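Local coordinates for protein putative oxidoreductase (PDB 3WJ7) that is a reductase of the short-chain dehydrogenase/reductase (SDR) family, probably using a nicotinamide coenzyme in carbonyl–alcohol conversions, at residues Val127-Glu141 and Ser302-Lys314. Residues are numbered along the deposited sequence; the frame is centred on the assembly and turned at random.
Sequences VAALGLRSDGVPADE and SKKLMFFSSDKAK
Val127 lies over one face of the Phe308 ring, its CB 3.7 Å from the ring centroid and 14° off the normal, a CH-pi contact displaced toward the rim beside CE2 and CZ. Of its two methyls, CG1 approaches CG and CD2 of the ring, and CG2 comes nearest to CE2. At the far end of the ring, Leu132 CD2 reaches Phe308 CZ at 3.5 Å; Ala139 CB sits beside CD1, nearer the ring's attachment, and both approaches are oblique. With CG anti to its own carbonyl carbon (chi1 -65°), Phe308 sends its ring into the bend of the 127-141 loop, although its CB bond points away from it.

Two backbone bonds flank Phe308 and make a single beta bridge with Ala139. Ala139 N gives a nearly straight bond (173°) to Phe307 O, the donor standing above the carbonyl plane and not on a lone pair; Ser309 N donates to Ala139 O at 2.8 Å. The 127-141 loop follows strand 120-124 of the Rossmann-type sheet of this SDR protein, and these two bonds tie it to the extended chain leading into helix 311-317.

Toward one end, the aliphatic part of Lys304 runs across Leu132, Lys304 CD to Leu132 CB 3.9 Å, and a water links Arg133 O to Leu305 N. Toward the other, Glu141 OE2 lies 3.3 Å from Lys312 CB; the extended lysine carries its NZ 5.4 Å from that oxygen, to a salt bridge with Glu238, and OE2 accepts from Ile241 N. Farther out, Asn246 OD1, on strand 239-248, takes the N-H of Phe308, and Val127 is joined by its backbone to Pro181 of strand 176-185.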
loop_
_atom_site.group_PDB
_atom_site.type_symbol
_atom_site.label_atom_id
_atom_site.label_comp_id
_atom_site.label_asym_id
_atom_site.label_seq_id
_atom_site.Cartn_x
_atom_site.Cartn_y
_atom_site.Cartn_z
ATOM N N VAL A 127 -7.511 -9.734 20.026
ATOM C CA VAL A 127 -8.854 -10.042 19.525
ATOM C C VAL A 127 -9.025 -9.618 18.054
ATOM O O VAL A 127 -9.944 -10.118 17.377
ATOM C CB VAL A 127 -9.990 -9.460 20.382
ATOM C CG1 VAL A 127 -9.979 -10.100 21.752
ATOM C CG2 VAL A 127 -9.927 -7.928 20.449
ATOM N N ALA A 128 -8.150 -8.727 17.547
ATOM C CA ALA A 128 -8.278 -8.301 16.143
ATOM C C ALA A 128 -8.027 -9.457 15.169
ATOM O O ALA A 128 -8.508 -9.452 14.065
ATOM C CB ALA A 128 -7.395 -7.115 15.855
ATOM N N ALA A 129 -7.276 -10.452 15.597
ATOM C CA ALA A 129 -7.107 -11.687 14.839
ATOM C C ALA A 129 -8.299 -12.639 14.874
ATOM O O ALA A 129 -8.266 -13.681 14.190
ATOM C CB ALA A 129 -5.859 -12.421 15.318
ATOM N N LEU A 130 -9.330 -12.335 15.668
ATOM C CA LEU A 130 -10.380 -13.338 15.912
ATOM C C LEU A 130 -11.661 -13.062 15.121
ATOM O O LEU A 130 -11.756 -12.038 14.450
ATOM C CB LEU A 130 -10.710 -13.434 17.388
ATOM C CG LEU A 130 -9.590 -13.810 18.356
ATOM C CD1 LEU A 130 -10.191 -14.108 19.700
ATOM C CD2 LEU A 130 -8.784 -14.984 17.919
ATOM N N GLY A 131 -12.634 -13.981 15.188
ATOM C CA GLY A 131 -13.887 -13.852 14.425
ATOM C C GLY A 131 -14.925 -13.042 15.178
ATOM O O GLY A 131 -14.777 -12.831 16.369
ATOM N N LEU A 132 -15.957 -12.573 14.478
ATOM C CA LEU A 132 -17.079 -11.882 15.110
ATOM C C LEU A 132 -18.433 -12.510 14.839
ATOM O O LEU A 132 -18.675 -13.100 13.782
ATOM C CB LEU A 132 -17.149 -10.425 14.669
ATOM C CG LEU A 132 -15.931 -9.604 15.042
ATOM C CD1 LEU A 132 -15.905 -8.294 14.259
ATOM C CD2 LEU A 132 -15.889 -9.375 16.545
ATOM N N ARG A 133 -19.322 -12.318 15.799
ATOM C CA ARG A 133 -20.713 -12.679 15.670
ATOM C C ARG A 133 -21.557 -11.501 15.151
ATOM O O ARG A 133 -21.161 -10.327 15.268
ATOM C CB ARG A 133 -21.204 -13.119 17.031
ATOM C CG ARG A 133 -20.891 -14.569 17.344
ATOM C CD ARG A 133 -21.197 -14.831 18.802
ATOM N NE ARG A 133 -21.663 -16.195 19.049
ATOM C CZ ARG A 133 -22.922 -16.589 18.904
ATOM N NH1 ARG A 133 -23.852 -15.740 18.486
ATOM N NH2 ARG A 133 -23.239 -17.843 19.153
ATOM N N SER A 134 -22.718 -11.804 14.572
ATOM C CA SER A 134 -23.562 -10.746 14.014
ATOM C C SER A 134 -24.713 -10.389 14.926
ATOM O O SER A 134 -25.150 -9.249 14.969
ATOM C CB SER A 134 -24.075 -11.162 12.652
ATOM O OG SER A 134 -22.970 -11.547 11.861
ATOM N N ASP A 135 -25.193 -11.382 15.661
ATOM C CA ASP A 135 -26.301 -11.234 16.593
ATOM C C ASP A 135 -25.894 -10.511 17.896
ATOM O O ASP A 135 -26.667 -10.479 18.859
ATOM C CB ASP A 135 -26.799 -12.636 16.946
ATOM C CG ASP A 135 -25.703 -13.482 17.588
ATOM O OD1 ASP A 135 -24.516 -13.186 17.362
ATOM O OD2 ASP A 135 -26.006 -14.422 18.341
ATOM N N GLY A 136 -24.672 -9.990 17.958
ATOM C CA GLY A 136 -24.242 -9.211 19.111
ATOM C C GLY A 136 -24.016 -9.991 20.395
ATOM O O GLY A 136 -23.892 -9.382 21.465
ATOM N N VAL A 137 -23.990 -11.328 20.301
ATOM C CA VAL A 137 -23.549 -12.204 21.397
ATOM C C VAL A 137 -22.011 -12.275 21.359
ATOM O O VAL A 137 -21.412 -12.450 20.291
ATOM C CB VAL A 137 -24.212 -13.602 21.296
ATOM C CG1 VAL A 137 -23.527 -14.654 22.181
ATOM C CG2 VAL A 137 -25.700 -13.491 21.619
ATOM N N PRO A 138 -21.356 -12.110 22.520
ATOM C CA PRO A 138 -19.887 -11.980 22.556
ATOM C C PRO A 138 -19.132 -13.141 21.882
ATOM O O PRO A 138 -19.482 -14.313 22.078
ATOM C CB PRO A 138 -19.593 -11.936 24.059
ATOM C CG PRO A 138 -20.837 -11.323 24.647
ATOM C CD PRO A 138 -21.952 -11.960 23.867
ATOM N N ALA A 139 -18.095 -12.825 21.106
ATOM C CA ALA A 139 -17.420 -13.844 20.318
ATOM C C ALA A 139 -16.427 -14.566 21.218
ATOM O O ALA A 139 -16.171 -14.127 22.354
ATOM C CB ALA A 139 -16.739 -13.226 19.091
ATOM N N ASP A 140 -15.877 -15.682 20.735
ATOM C CA ASP A 140 -14.867 -16.418 21.519
ATOM C C ASP A 140 -13.768 -17.058 20.621
ATOM O O ASP A 140 -13.736 -16.857 19.425
ATOM C CB ASP A 140 -15.570 -17.474 22.410
ATOM C CG ASP A 140 -16.094 -18.681 21.597
ATOM O OD1 ASP A 140 -16.117 -18.660 20.348
ATOM O OD2 ASP A 140 -16.471 -19.687 22.190
ATOM N N GLU A 141 -12.892 -17.856 21.200
ATOM C CA GLU A 141 -11.797 -18.513 20.464
ATOM C C GLU A 141 -12.257 -19.466 19.335
ATOM O O GLU A 141 -11.462 -19.814 18.482
ATOM C CB GLU A 141 -10.893 -19.271 21.446
ATOM C CG GLU A 141 -10.285 -18.443 22.588
ATOM C CD GLU A 141 -11.227 -18.104 23.758
ATOM O OE1 GLU A 141 -12.487 -18.189 23.613
ATOM O OE2 GLU A 141 -10.680 -17.702 24.828
ATOM N N SER A 302 -17.610 -3.736 9.800
ATOM C CA SER A 302 -17.186 -2.863 10.884
ATOM C C SER A 302 -18.343 -2.465 11.794
ATOM O O SER A 302 -18.127 -2.004 12.907
ATOM C CB SER A 302 -16.504 -1.637 10.303
ATOM O OG SER A 302 -17.311 -1.078 9.288
ATOM N N LYS A 303 -19.563 -2.631 11.297
ATOM C CA LYS A 303 -20.796 -2.473 12.067
ATOM C C LYS A 303 -20.856 -3.440 13.240
ATOM O O LYS A 303 -21.527 -3.152 14.226
ATOM C CB LYS A 303 -22.042 -2.787 11.197
ATOM C CG LYS A 303 -22.916 -1.606 10.774
ATOM C CD LYS A 303 -24.088 -2.098 9.905
ATOM C CE LYS A 303 -24.917 -0.957 9.297
ATOM N NZ LYS A 303 -26.011 -0.445 10.191
ATOM N N LYS A 304 -20.231 -4.602 13.105
ATOM C CA LYS A 304 -20.382 -5.665 14.113
ATOM C C LYS A 304 -19.736 -5.209 15.393
ATOM O O LYS A 304 -18.735 -4.510 15.362
ATOM C CB LYS A 304 -19.758 -6.991 13.656
ATOM C CG LYS A 304 -20.322 -7.600 12.360
ATOM C CD LYS A 304 -19.626 -8.918 12.102
ATOM C CE LYS A 304 -19.314 -9.140 10.639
ATOM N NZ LYS A 304 -20.255 -10.129 10.044
ATOM N N LEU A 305 -20.344 -5.542 16.524
ATOM C CA LEU A 305 -19.771 -5.157 17.796
ATOM C C LEU A 305 -18.540 -6.033 18.090
ATOM O O LEU A 305 -18.544 -7.233 17.834
ATOM C CB LEU A 305 -20.798 -5.273 18.916
ATOM C CG LEU A 305 -22.188 -4.649 18.715
ATOM C CD1 LEU A 305 -23.060 -4.830 19.953
ATOM C CD2 LEU A 305 -22.113 -3.185 18.302
ATOM N N MET A 306 -17.490 -5.420 18.621
ATOM C CA MET A 306 -16.293 -6.142 18.991
ATOM C C MET A 306 -16.404 -6.637 20.434
ATOM O O MET A 306 -15.742 -6.142 21.357
ATOM C CB MET A 306 -15.067 -5.260 18.780
ATOM C CG MET A 306 -14.781 -4.985 17.317
ATOM S SD MET A 306 -13.024 -4.637 17.132
ATOM C CE MET A 306 -12.154 -6.252 17.242
ATOM N N PHE A 307 -17.259 -7.626 20.618
ATOM C CA PHE A 307 -17.612 -8.106 21.945
ATOM C C PHE A 307 -17.055 -9.512 22.088
ATOM O O PHE A 307 -17.181 -10.340 21.172
ATOM C CB PHE A 307 -19.120 -8.054 22.091
ATOM C CG PHE A 307 -19.654 -6.724 22.601
ATOM C CD1 PHE A 307 -18.842 -5.576 22.667
ATOM C CD2 PHE A 307 -20.995 -6.616 22.992
ATOM C CE1 PHE A 307 -19.343 -4.366 23.138
ATOM C CE2 PHE A 307 -21.506 -5.400 23.462
ATOM C CZ PHE A 307 -20.677 -4.276 23.532
ATOM N N PHE A 308 -16.362 -9.769 23.187
ATOM C CA PHE A 308 -15.652 -11.044 23.328
ATOM C C PHE A 308 -15.848 -11.563 24.706
ATOM O O PHE A 308 -15.987 -10.771 25.629
ATOM C CB PHE A 308 -14.143 -10.876 23.061
ATOM C CG PHE A 308 -13.832 -10.493 21.659
ATOM C CD1 PHE A 308 -13.673 -11.469 20.684
ATOM C CD2 PHE A 308 -13.773 -9.161 21.299
ATOM C CE1 PHE A 308 -13.439 -11.106 19.360
ATOM C CE2 PHE A 308 -13.524 -8.787 19.973
ATOM C CZ PHE A 308 -13.369 -9.772 19.009
ATOM N N SER A 309 -15.838 -12.885 24.850
ATOM C CA SER A 309 -15.941 -13.540 26.161
ATOM C C SER A 309 -14.568 -13.938 26.603
ATOM O O SER A 309 -13.773 -14.393 25.766
ATOM C CB SER A 309 -16.752 -14.828 26.033
ATOM O OG SER A 309 -16.882 -15.488 27.289
ATOM N N SER A 310 -14.292 -13.822 27.901
ATOM C CA SER A 310 -13.034 -14.307 28.472
ATOM C C SER A 310 -13.241 -15.571 29.304
ATOM O O SER A 310 -12.495 -15.848 30.269
ATOM C CB SER A 310 -12.391 -13.223 29.329
ATOM O OG SER A 310 -12.251 -12.031 28.593
ATOM N N ASP A 311 -14.271 -16.337 28.955
ATOM C CA ASP A 311 -14.625 -17.459 29.805
ATOM C C ASP A 311 -13.592 -18.599 29.767
ATOM O O ASP A 311 -13.276 -19.181 30.808
ATOM C CB ASP A 311 -16.065 -17.911 29.555
ATOM C CG ASP A 311 -17.094 -16.970 30.206
ATOM O OD1 ASP A 311 -16.711 -16.162 31.087
ATOM O OD2 ASP A 311 -18.285 -17.031 29.836
ATOM N N LYS A 312 -13.018 -18.859 28.596
ATOM C CA LYS A 312 -11.969 -19.844 28.467
ATOM C C LYS A 312 -10.788 -19.519 29.374
ATOM O O LYS A 312 -10.351 -20.355 30.124
ATOM C CB LYS A 312 -11.551 -20.020 27.021
ATOM C CG LYS A 312 -10.385 -20.962 26.898
ATOM C CD LYS A 312 -10.243 -21.421 25.477
ATOM C CE LYS A 312 -9.002 -22.275 25.376
ATOM N NZ LYS A 312 -8.784 -22.668 23.977
ATOM N N ALA A 313 -10.295 -18.303 29.391
ATOM C CA ALA A 313 -9.203 -18.040 30.316
ATOM C C ALA A 313 -9.692 -17.985 31.774
ATOM O O ALA A 313 -8.896 -18.117 32.719
ATOM C CB ALA A 313 -8.449 -16.766 29.943
ATOM N N LYS A 314 -10.986 -17.772 31.973
ATOM C CA LYS A 314 -11.484 -17.689 33.361
ATOM C C LYS A 314 -11.452 -19.058 34.031
ATOM O O LYS A 314 -10.921 -19.183 35.117
ATOM C CB LYS A 314 -12.863 -17.041 33.473
ATOM C CG LYS A 314 -12.761 -15.567 33.755
ATOM C CD LYS A 314 -14.063 -14.839 33.491
ATOM C CE LYS A 314 -13.772 -13.364 33.206
ATOM N NZ LYS A 314 -15.021 -12.558 33.315
HETATM O O HOH W 1 -22.256 -7.941 16.714
#